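Local coordinates for iota-carrageenase (PDB 1H80), which hydrolyses the 1,4-beta linkages of iota-carrageenan, a sulfated galactan of red algal cell walls, within the chain and with inversion of anomeric configuration, at residues D19-L24 with G55-I60; N75-V80 with N110-G115; A274-S279 with A406-T411. All coordinates share one frame; numbering follows the deposited sequence. Where two conformers were deposited one is given.

The three interactions are all pairings of parallel strands, as expected of the right-handed beta-helix of this enzyme, and follow one another along the chain. Interactions 1 and 2 are neighbours, with centres about 9 Å apart: strands 20-23, 56-60, 76-80 and 111-115 lie side by side in that order, and backbone bonds from L58 to H77 and R79 join the two contacts. Interaction 3 lies beyond the chain's centre, its own centre about 44 Å from that of interaction 1 and 35 Å from that of interaction 2. It belongs to a separate five-stranded parallel sheet, between strands 250-252 and 438-439. The same mode of strand stacking thus recurs along the elongated solenoid.

Interaction 1: D19-L24 with G55-I60; sequences DVNYDL and GGTLLI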
loop_
_atom_site.group_PDB
_atom_site.type_symbol
_atom_site.label_atom_id
_atom_site.label_comp_id
_atom_site.label_asym_id
_atom_site.label_seq_id
_atom_site.Cartn_x
_atom_site.Cartn_y
_atom_site.Cartn_z
ATOM N N ASP A 19 -2.304 -16.894 28.834
ATOM C CA ASP A 19 -1.623 -17.079 30.103
ATOM C C ASP A 19 -1.421 -15.796 30.897
ATOM O O ASP A 19 -1.501 -15.810 32.125
ATOM C CB ASP A 19 -0.269 -17.756 29.882
ATOM C CG ASP A 19 -0.406 -19.212 29.487
ATOM O OD1 ASP A 19 -1.415 -19.841 29.874
ATOM O OD2 ASP A 19 0.500 -19.735 28.803
ATOM N N VAL A 20 -1.172 -14.686 30.209
ATOM C CA VAL A 20 -0.926 -13.424 30.900
ATOM C C VAL A 20 -1.504 -12.181 30.239
ATOM O O VAL A 20 -1.882 -12.191 29.069
ATOM C CB VAL A 20 0.590 -13.168 31.067
ATOM C CG1 VAL A 20 1.221 -14.270 31.890
ATOM C CG2 VAL A 20 1.265 -13.078 29.695
ATOM N N ASN A 21 -1.574 -11.115 31.031
ATOM C CA ASN A 21 -2.024 -9.799 30.584
ATOM C C ASN A 21 -1.025 -8.848 31.248
ATOM O O ASN A 21 -1.015 -8.710 32.477
ATOM C CB ASN A 21 -3.441 -9.467 31.083
ATOM C CG ASN A 21 -4.546 -9.996 30.170
ATOM O OD1 ASN A 21 -5.704 -9.586 30.293
ATOM N ND2 ASN A 21 -4.202 -10.905 29.267
ATOM N N TYR A 22 -0.173 -8.218 30.445
ATOM C CA TYR A 22 0.828 -7.291 30.969
ATOM C C TYR A 22 0.585 -5.870 30.492
ATOM O O TYR A 22 -0.102 -5.645 29.498
ATOM C CB TYR A 22 2.239 -7.690 30.528
ATOM C CG TYR A 22 2.762 -8.994 31.071
ATOM C CD1 TYR A 22 2.525 -9.375 32.393
ATOM C CD2 TYR A 22 3.559 -9.821 30.280
ATOM C CE1 TYR A 22 3.075 -10.552 32.911
ATOM C CE2 TYR A 22 4.113 -10.990 30.787
ATOM C CZ TYR A 22 3.869 -11.348 32.099
ATOM O OH TYR A 22 4.434 -12.500 32.600
ATOM N N ASP A 23 1.163 -4.915 31.213
ATOM C CA ASP A 23 1.063 -3.502 30.874
ATOM C C ASP A 23 2.496 -3.068 30.563
ATOM O O ASP A 23 3.410 -3.319 31.346
ATOM C CB ASP A 23 0.494 -2.713 32.056
ATOM C CG ASP A 23 0.358 -1.230 31.762
ATOM O OD1 ASP A 23 1.396 -0.550 31.616
ATOM O OD2 ASP A 23 -0.793 -0.743 31.679
ATOM N N LEU A 24 2.693 -2.437 29.413
ATOM C CA LEU A 24 4.023 -2.019 28.990
ATOM C C LEU A 24 4.743 -1.133 29.994
ATOM O O LEU A 24 5.948 -1.278 30.214
ATOM C CB LEU A 24 3.941 -1.289 27.648
ATOM C CG LEU A 24 5.296 -0.830 27.107
ATOM C CD1 LEU A 24 6.182 -2.037 26.832
ATOM C CD2 LEU A 24 5.079 -0.025 25.841
ATOM N N GLY A 55 0.555 -17.725 25.348
ATOM C CA GLY A 55 0.759 -16.309 25.097
ATOM C C GLY A 55 0.005 -15.359 25.998
ATOM O O GLY A 55 -0.284 -15.663 27.156
ATOM N N GLY A 56 -0.317 -14.189 25.466
ATOM C CA GLY A 56 -1.023 -13.220 26.272
ATOM C C GLY A 56 -1.208 -11.897 25.576
ATOM O O GLY A 56 -0.891 -11.745 24.394
ATOM N N THR A 57 -1.729 -10.936 26.330
ATOM C CA THR A 57 -1.993 -9.609 25.815
ATOM C C THR A 57 -1.085 -8.586 26.467
ATOM O O THR A 57 -0.763 -8.689 27.649
ATOM C CB THR A 57 -3.467 -9.207 26.071
ATOM O OG1 THR A 57 -4.332 -10.110 25.369
ATOM C CG2 THR A 57 -3.737 -7.783 25.596
ATOM N N LEU A 58 -0.655 -7.613 25.677
ATOM C CA LEU A 58 0.173 -6.536 26.185
ATOM C C LEU A 58 -0.602 -5.253 25.958
ATOM O O LEU A 58 -1.032 -4.968 24.840
ATOM C CB LEU A 58 1.500 -6.454 25.430
ATOM C CG LEU A 58 2.349 -5.253 25.853
ATOM C CD1 LEU A 58 2.787 -5.421 27.305
ATOM C CD2 LEU A 58 3.561 -5.131 24.942
ATOM N N LEU A 59 -0.803 -4.487 27.020
ATOM C CA LEU A 59 -1.507 -3.228 26.888
ATOM C C LEU A 59 -0.486 -2.108 26.830
ATOM O O LEU A 59 0.411 -2.050 27.666
ATOM C CB LEU A 59 -2.430 -2.980 28.085
ATOM C CG LEU A 59 -3.212 -1.661 28.027
ATOM C CD1 LEU A 59 -4.219 -1.704 26.879
ATOM C CD2 LEU A 59 -3.934 -1.433 29.340
ATOM N N ILE A 60 -0.602 -1.253 25.821
ATOM C CA ILE A 60 0.265 -0.089 25.705
ATOM C C ILE A 60 -0.674 1.023 26.154
ATOM O O ILE A 60 -1.575 1.427 25.419
ATOM C CB ILE A 60 0.727 0.155 24.261
ATOM C CG1 ILE A 60 1.616 -1.003 23.809
ATOM C CG2 ILE A 60 1.491 1.471 24.172
ATOM C CD1 ILE A 60 2.212 -0.820 22.423
#
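L58 and Y22 share one face of a parallel strand pair, L58 CD1 meeting Y22 CB, while on the other face N21 lies beside T57 and D23 passes across L59. The short strands 20-23 and 56-60 run 16° from parallel, and the register V20-G56 through D23-L59 places paired residues on the same face. This is the parallel strand stacking of the beta-helix, with helix 39-50 packing over the apolar face and touching both Y22 and L58. L58 does most of the reaching on that side. Its CG stands trans to the backbone N (chi1 175°), which sends L58 CD1 across the strand gap to within 4.0 Å of Y22 CB. The Y22 ring instead leads away from strand 56-60: V20 CG2 covers one of its faces, offset toward the rim, and F28 meets it edge-to-face. Further along, L24 CD2 lies alongside I60 CG1 at 4.1 Å, the two side chains pointing the same way.

On the other face, the N21 amide and T57 point the same way, and N21 ND2 comes within 3.7 Å of T57 CB. N21 ND2 also donates to V20 O, 2.7 Å away, from above the carbonyl plane; T57 N, at 3.0 Å from V20 O, comes in from the opposite face of that plane. The hydroxyl of T57 is bonded to Q18. D23 OD2 slants past L59 CD2 at 4.0 Å, whereas OD1 caps the following helix through D26 N.

The backbone bond from L24 N to L59 O is 2.9 Å long and nearly straight, so the pairing persists to the point where the chain leaves the strand. There D23 directs its charge to a helix start, while further back V20 O accepts two hydrogen bonds, one from each strand.

Interaction 2: N75-V80 with N110-G115; sequences NVHIRV and NFSFQG
R79 slants across Q114 and ends on S112, all three on the same face of the parallel strands 76-80 and 111-115. Its CB lies near Q114 O. The chain then bends at chi2 (-61°), bringing R79 CD to 3.5 Å from Q114 O and turning the rest back along the neighbouring strand. R79 NE passes Q114 CB at 3.9 Å, and that carbon sits over one face of the guanidinium, offset toward its rim. These stacked rungs are those of a beta-helix: short strands 4.6 Å apart at their axes and only 4° from parallel, each from a successive coil. On the opposite face I78 CG2 lies over the F113 ring, 4.1 Å from its centroid, and F100 and F135 extend the aromatic cluster. At the tip of R79, NH1 donates to S112 OG at 2.8 Å, exactly in the guanidinium plane, and also to I78 O at 2.9 Å. R79 NH2 reaches the same S112 OG at 3.2 Å, on a more bent path. H77 ND1 meets this S112 OG too, at 2.7 Å and in the ring plane; either could be the donor.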
loop_
_atom_site.group_PDB
_atom_site.type_symbol
_atom_site.label_atom_id
_atom_site.label_comp_id
_atom_site.label_asym_id
_atom_site.label_seq_id
_atom_site.Cartn_x
_atom_site.Cartn_y
_atom_site.Cartn_z
ATOM N N ASN A 75 1.969 -15.595 19.437
ATOM C CA ASN A 75 1.023 -15.542 20.534
ATOM C C ASN A 75 1.068 -14.279 21.374
ATOM O O ASN A 75 0.770 -14.302 22.565
ATOM C CB ASN A 75 1.205 -16.784 21.406
ATOM C CG ASN A 75 0.998 -18.062 20.620
ATOM O OD1 ASN A 75 -0.050 -18.256 19.998
ATOM N ND2 ASN A 75 1.995 -18.937 20.634
ATOM N N VAL A 76 1.437 -13.177 20.734
ATOM C CA VAL A 76 1.487 -11.887 21.397
ATOM C C VAL A 76 0.359 -11.056 20.810
ATOM O O VAL A 76 0.230 -10.931 19.594
ATOM C CB VAL A 76 2.830 -11.174 21.160
ATOM C CG1 VAL A 76 2.795 -9.786 21.768
ATOM C CG2 VAL A 76 3.955 -11.988 21.785
ATOM N N HIS A 77 -0.465 -10.501 21.686
ATOM C CA HIS A 77 -1.600 -9.705 21.265
ATOM C C HIS A 77 -1.522 -8.358 21.936
ATOM O O HIS A 77 -1.737 -8.227 23.139
ATOM C CB HIS A 77 -2.874 -10.465 21.617
ATOM C CG HIS A 77 -2.958 -11.787 20.925
ATOM N ND1 HIS A 77 -3.445 -11.921 19.644
ATOM C CD2 HIS A 77 -2.484 -13.006 21.277
ATOM C CE1 HIS A 77 -3.262 -13.163 19.232
ATOM N NE2 HIS A 77 -2.680 -13.841 20.204
ATOM N N ILE A 78 -1.181 -7.359 21.134
ATOM C CA ILE A 78 -1.019 -6.005 21.622
ATOM C C ILE A 78 -2.272 -5.169 21.458
ATOM O O ILE A 78 -2.891 -5.149 20.395
ATOM C CB ILE A 78 0.161 -5.324 20.896
ATOM C CG1 ILE A 78 1.449 -6.100 21.191
ATOM C CG2 ILE A 78 0.286 -3.870 21.333
ATOM C CD1 ILE A 78 2.646 -5.632 20.391
ATOM N N ARG A 79 -2.653 -4.497 22.540
ATOM C CA ARG A 79 -3.811 -3.621 22.530
ATOM C C ARG A 79 -3.293 -2.259 22.937
ATOM O O ARG A 79 -2.537 -2.125 23.900
ATOM C CB ARG A 79 -4.884 -4.129 23.496
ATOM C CG ARG A 79 -5.538 -5.423 23.006
ATOM C CD ARG A 79 -6.228 -5.210 21.657
ATOM N NE ARG A 79 -6.805 -6.437 21.107
ATOM C CZ ARG A 79 -6.134 -7.361 20.421
ATOM N NH1 ARG A 79 -4.833 -7.227 20.172
ATOM N NH2 ARG A 79 -6.777 -8.434 19.981
ATOM N N VAL A 80 -3.701 -1.246 22.190
ATOM C CA VAL A 80 -3.223 0.107 22.428
ATOM C C VAL A 80 -4.327 1.062 22.845
ATOM O O VAL A 80 -5.349 1.166 22.175
ATOM C CB VAL A 80 -2.553 0.641 21.148
ATOM C CG1 VAL A 80 -1.860 1.957 21.430
ATOM C CG2 VAL A 80 -1.573 -0.394 20.604
ATOM N N ASN A 110 -0.161 -16.469 15.172
ATOM C CA ASN A 110 -1.145 -15.968 16.136
ATOM C C ASN A 110 -0.678 -14.661 16.745
ATOM O O ASN A 110 -0.199 -14.614 17.881
ATOM C CB ASN A 110 -1.370 -16.997 17.241
ATOM C CG ASN A 110 -1.554 -18.390 16.697
ATOM O OD1 ASN A 110 -2.235 -18.594 15.692
ATOM N ND2 ASN A 110 -0.946 -19.366 17.362
ATOM N N PHE A 111 -0.852 -13.588 15.989
ATOM C CA PHE A 111 -0.408 -12.283 16.431
ATOM C C PHE A 111 -1.441 -11.209 16.140
ATOM O O PHE A 111 -2.105 -11.249 15.113
ATOM C CB PHE A 111 0.894 -11.939 15.700
ATOM C CG PHE A 111 1.306 -10.511 15.842
ATOM C CD1 PHE A 111 1.922 -10.068 17.001
ATOM C CD2 PHE A 111 1.027 -9.592 14.834
ATOM C CE1 PHE A 111 2.255 -8.727 17.162
ATOM C CE2 PHE A 111 1.355 -8.246 14.985
ATOM C CZ PHE A 111 1.967 -7.815 16.150
ATOM N N SER A 112 -1.598 -10.256 17.051
ATOM C CA SER A 112 -2.517 -9.163 16.784
ATOM C C SER A 112 -1.987 -7.871 17.396
ATOM O O SER A 112 -1.265 -7.887 18.395
ATOM C CB SER A 112 -3.939 -9.477 17.287
ATOM O OG SER A 112 -4.028 -9.485 18.699
ATOM N N PHE A 113 -2.313 -6.761 16.746
ATOM C CA PHE A 113 -1.896 -5.427 17.177
ATOM C C PHE A 113 -3.136 -4.616 16.857
ATOM O O PHE A 113 -3.435 -4.350 15.692
ATOM C CB PHE A 113 -0.700 -4.966 16.345
ATOM C CG PHE A 113 0.022 -3.787 16.921
ATOM C CD1 PHE A 113 -0.602 -2.554 17.033
ATOM C CD2 PHE A 113 1.337 -3.914 17.348
ATOM C CE1 PHE A 113 0.079 -1.459 17.564
ATOM C CE2 PHE A 113 2.024 -2.826 17.878
ATOM C CZ PHE A 113 1.391 -1.598 17.985
ATOM N N GLN A 114 -3.863 -4.212 17.891
ATOM C CA GLN A 114 -5.101 -3.486 17.670
ATOM C C GLN A 114 -5.329 -2.315 18.609
ATOM O O GLN A 114 -5.084 -2.406 19.811
ATOM C CB GLN A 114 -6.267 -4.471 17.778
ATOM C CG GLN A 114 -7.628 -3.907 17.421
ATOM C CD GLN A 114 -8.674 -4.999 17.313
ATOM O OE1 GLN A 114 -8.456 -6.015 16.652
ATOM N NE2 GLN A 114 -9.816 -4.795 17.956
ATOM N N GLY A 115 -5.808 -1.213 18.047
ATOM C CA GLY A 115 -6.088 -0.046 18.852
ATOM C C GLY A 115 -7.460 -0.192 19.485
ATOM O O GLY A 115 -8.398 -0.708 18.872
#

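Interaction 3: A274-S279 with A406-T411; sequences AVRSDS and AVIDTT. With CA (calcium ion), chain E.
V275 and V407 lie side by side on the same face of two strands that run 4° from parallel, with 4.4 Å between V275 CB and V407 CG2; the tight part here is the backbone pairing. I408 N bonds to V275 O at 2.9 Å and S277 N to I408 O at 2.8 Å, while strands 351-359 and 421-429 cover the valines with V353, V356 and V426. A274 N bonds to A406 O at the start of the pairing, in a five-stranded sheet that is part of the beta-helix. The bond from T410 N to S277 O, nearly straight, closes the regular pairing.

Beyond it the contact becomes watery. T410 OG1 shares one water with D278 OD1 and another with S279 N, so waters link the two segments here. D278 itself turns to R276, two residues back in its own segment. R276 CG is anti to the backbone N (chi1 170°) and the chain runs extended on to NE, so that it grips the carboxylate side-on, R276 NE to D278 OD1 at 2.9 Å and R276 NH2 to D278 OD2 at 2.8 Å, each oxygen using its syn lone pair. With D278 replaced by an alanine, the R276 guanidinium would probably lose its charged mate and be freer to turn, and the water shared with T410 would lose one of its holds.

On the other strand D409 OD1 forms an Asx turn with T411 N and also accepts from T411 OG1 at 2.6 Å. T411 OG1 binds the calcium ion at 2.5 Å, together with D418, Y419 and D420, and D409 OD2 accepts a hydrogen bond from a water that is itself a calcium ligand. D409 is therefore a second-shell residue that orients two ligands without touching the metal. The chemistry implies a division of labour: apolar packing and backbone bonds fix the strands, whereas an ion pair, waters and a calcium ion order the chain where it leaves them.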
loop_
_atom_site.group_PDB
_atom_site.type_symbol
_atom_site.label_atom_id
_atom_site.label_comp_id
_atom_site.label_asym_id
_atom_site.label_seq_id
_atom_site.Cartn_x
_atom_site.Cartn_y
_atom_site.Cartn_z
ATOM N N ALA A 274 -10.350 5.922 -9.018
ATOM C CA ALA A 274 -10.645 5.115 -7.838
ATOM C C ALA A 274 -9.899 3.791 -7.945
ATOM O O ALA A 274 -9.307 3.311 -6.974
ATOM C CB ALA A 274 -12.144 4.875 -7.732
ATOM N N VAL A 275 -9.933 3.208 -9.136
ATOM C CA VAL A 275 -9.266 1.941 -9.390
ATOM C C VAL A 275 -8.318 2.119 -10.563
ATOM O O VAL A 275 -8.642 2.793 -11.543
ATOM C CB VAL A 275 -10.281 0.831 -9.739
ATOM C CG1 VAL A 275 -9.553 -0.490 -9.974
ATOM C CG2 VAL A 275 -11.299 0.690 -8.620
ATOM N N ARG A 276 -7.141 1.521 -10.452
ATOM C CA ARG A 276 -6.154 1.610 -11.509
ATOM C C ARG A 276 -5.494 0.260 -11.717
ATOM O O ARG A 276 -5.098 -0.401 -10.761
ATOM C CB ARG A 276 -5.094 2.645 -11.150
ATOM C CG ARG A 276 -3.895 2.632 -12.071
ATOM C CD ARG A 276 -2.870 3.648 -11.622
ATOM N NE ARG A 276 -1.519 3.234 -11.979
ATOM C CZ ARG A 276 -0.420 3.870 -11.593
ATOM N NH1 ARG A 276 -0.512 4.954 -10.835
ATOM N NH2 ARG A 276 0.773 3.417 -11.959
ATOM N N SER A 277 -5.386 -0.151 -12.975
ATOM C CA SER A 277 -4.755 -1.417 -13.309
ATOM C C SER A 277 -3.692 -1.177 -14.370
ATOM O O SER A 277 -3.973 -0.608 -15.427
ATOM C CB SER A 277 -5.796 -2.415 -13.817
ATOM O OG SER A 277 -6.752 -2.695 -12.808
ATOM N N ASP A 278 -2.468 -1.603 -14.071
ATOM C CA ASP A 278 -1.348 -1.438 -14.986
ATOM C C ASP A 278 -1.031 -2.755 -15.666
ATOM O O ASP A 278 -1.243 -3.826 -15.105
ATOM C CB ASP A 278 -0.090 -0.986 -14.239
ATOM C CG ASP A 278 -0.229 0.383 -13.613
ATOM O OD1 ASP A 278 -1.254 1.058 -13.845
ATOM O OD2 ASP A 278 0.704 0.783 -12.887
ATOM N N SER A 279 -0.504 -2.671 -16.876
ATOM C CA SER A 279 -0.139 -3.872 -17.602
ATOM C C SER A 279 1.064 -4.524 -16.930
ATOM O O SER A 279 1.896 -3.850 -16.322
ATOM C CB SER A 279 0.222 -3.523 -19.046
ATOM O OG SER A 279 0.710 -4.662 -19.735
ATOM N N ALA A 406 -12.883 7.451 -13.230
ATOM C CA ALA A 406 -13.331 6.602 -12.137
ATOM C C ALA A 406 -12.413 5.386 -12.148
ATOM O O ALA A 406 -11.976 4.903 -11.104
ATOM C CB ALA A 406 -14.773 6.166 -12.360
ATOM N N VAL A 407 -12.114 4.907 -13.351
ATOM C CA VAL A 407 -11.272 3.738 -13.531
ATOM C C VAL A 407 -10.236 3.923 -14.631
ATOM O O VAL A 407 -10.528 4.474 -15.691
ATOM C CB VAL A 407 -12.127 2.505 -13.889
ATOM C CG1 VAL A 407 -11.229 1.298 -14.166
ATOM C CG2 VAL A 407 -13.102 2.203 -12.761
ATOM N N ILE A 408 -9.018 3.475 -14.357
ATOM C CA ILE A 408 -7.945 3.526 -15.333
ATOM C C ILE A 408 -7.495 2.083 -15.500
ATOM O O ILE A 408 -7.172 1.401 -14.523
ATOM C CB ILE A 408 -6.762 4.389 -14.855
ATOM C CG1 ILE A 408 -7.200 5.853 -14.754
ATOM C CG2 ILE A 408 -5.596 4.267 -15.840
ATOM C CD1 ILE A 408 -6.114 6.790 -14.257
ATOM N N ASP A 409 -7.514 1.605 -16.737
ATOM C CA ASP A 409 -7.104 0.238 -17.026
ATOM C C ASP A 409 -6.206 0.267 -18.248
ATOM O O ASP A 409 -6.691 0.392 -19.372
ATOM C CB ASP A 409 -8.321 -0.637 -17.316
ATOM C CG ASP A 409 -7.954 -2.097 -17.528
ATOM O OD1 ASP A 409 -6.829 -2.365 -18.003
ATOM O OD2 ASP A 409 -8.791 -2.976 -17.232
ATOM N N THR A 410 -4.902 0.153 -18.030
ATOM C CA THR A 410 -3.959 0.178 -19.136
ATOM C C THR A 410 -3.430 -1.208 -19.492
ATOM O O THR A 410 -2.331 -1.337 -20.026
ATOM C CB THR A 410 -2.767 1.118 -18.841
ATOM O OG1 THR A 410 -2.122 0.717 -17.627
ATOM C CG2 THR A 410 -3.250 2.560 -18.700
ATOM N N THR A 411 -4.207 -2.244 -19.187
ATOM C CA THR A 411 -3.798 -3.602 -19.530
ATOM C C THR A 411 -4.106 -3.781 -21.015
ATOM O O THR A 411 -5.121 -3.291 -21.507
ATOM C CB THR A 411 -4.566 -4.665 -18.716
ATOM O OG1 THR A 411 -5.969 -4.559 -18.981
ATOM C CG2 THR A 411 -4.314 -4.478 -17.225
HETATM CA CA CA E . -7.281 -6.573 -19.604
HETATM O O HOH W 1 -8.673 -1.021 -13.587
HETATM O O HOH W 2 -2.590 2.475 -15.591
HETATM O O HOH W 3 0.386 0.056 -18.029
HETATM O O HOH W 4 -8.984 -5.477 -18.095
#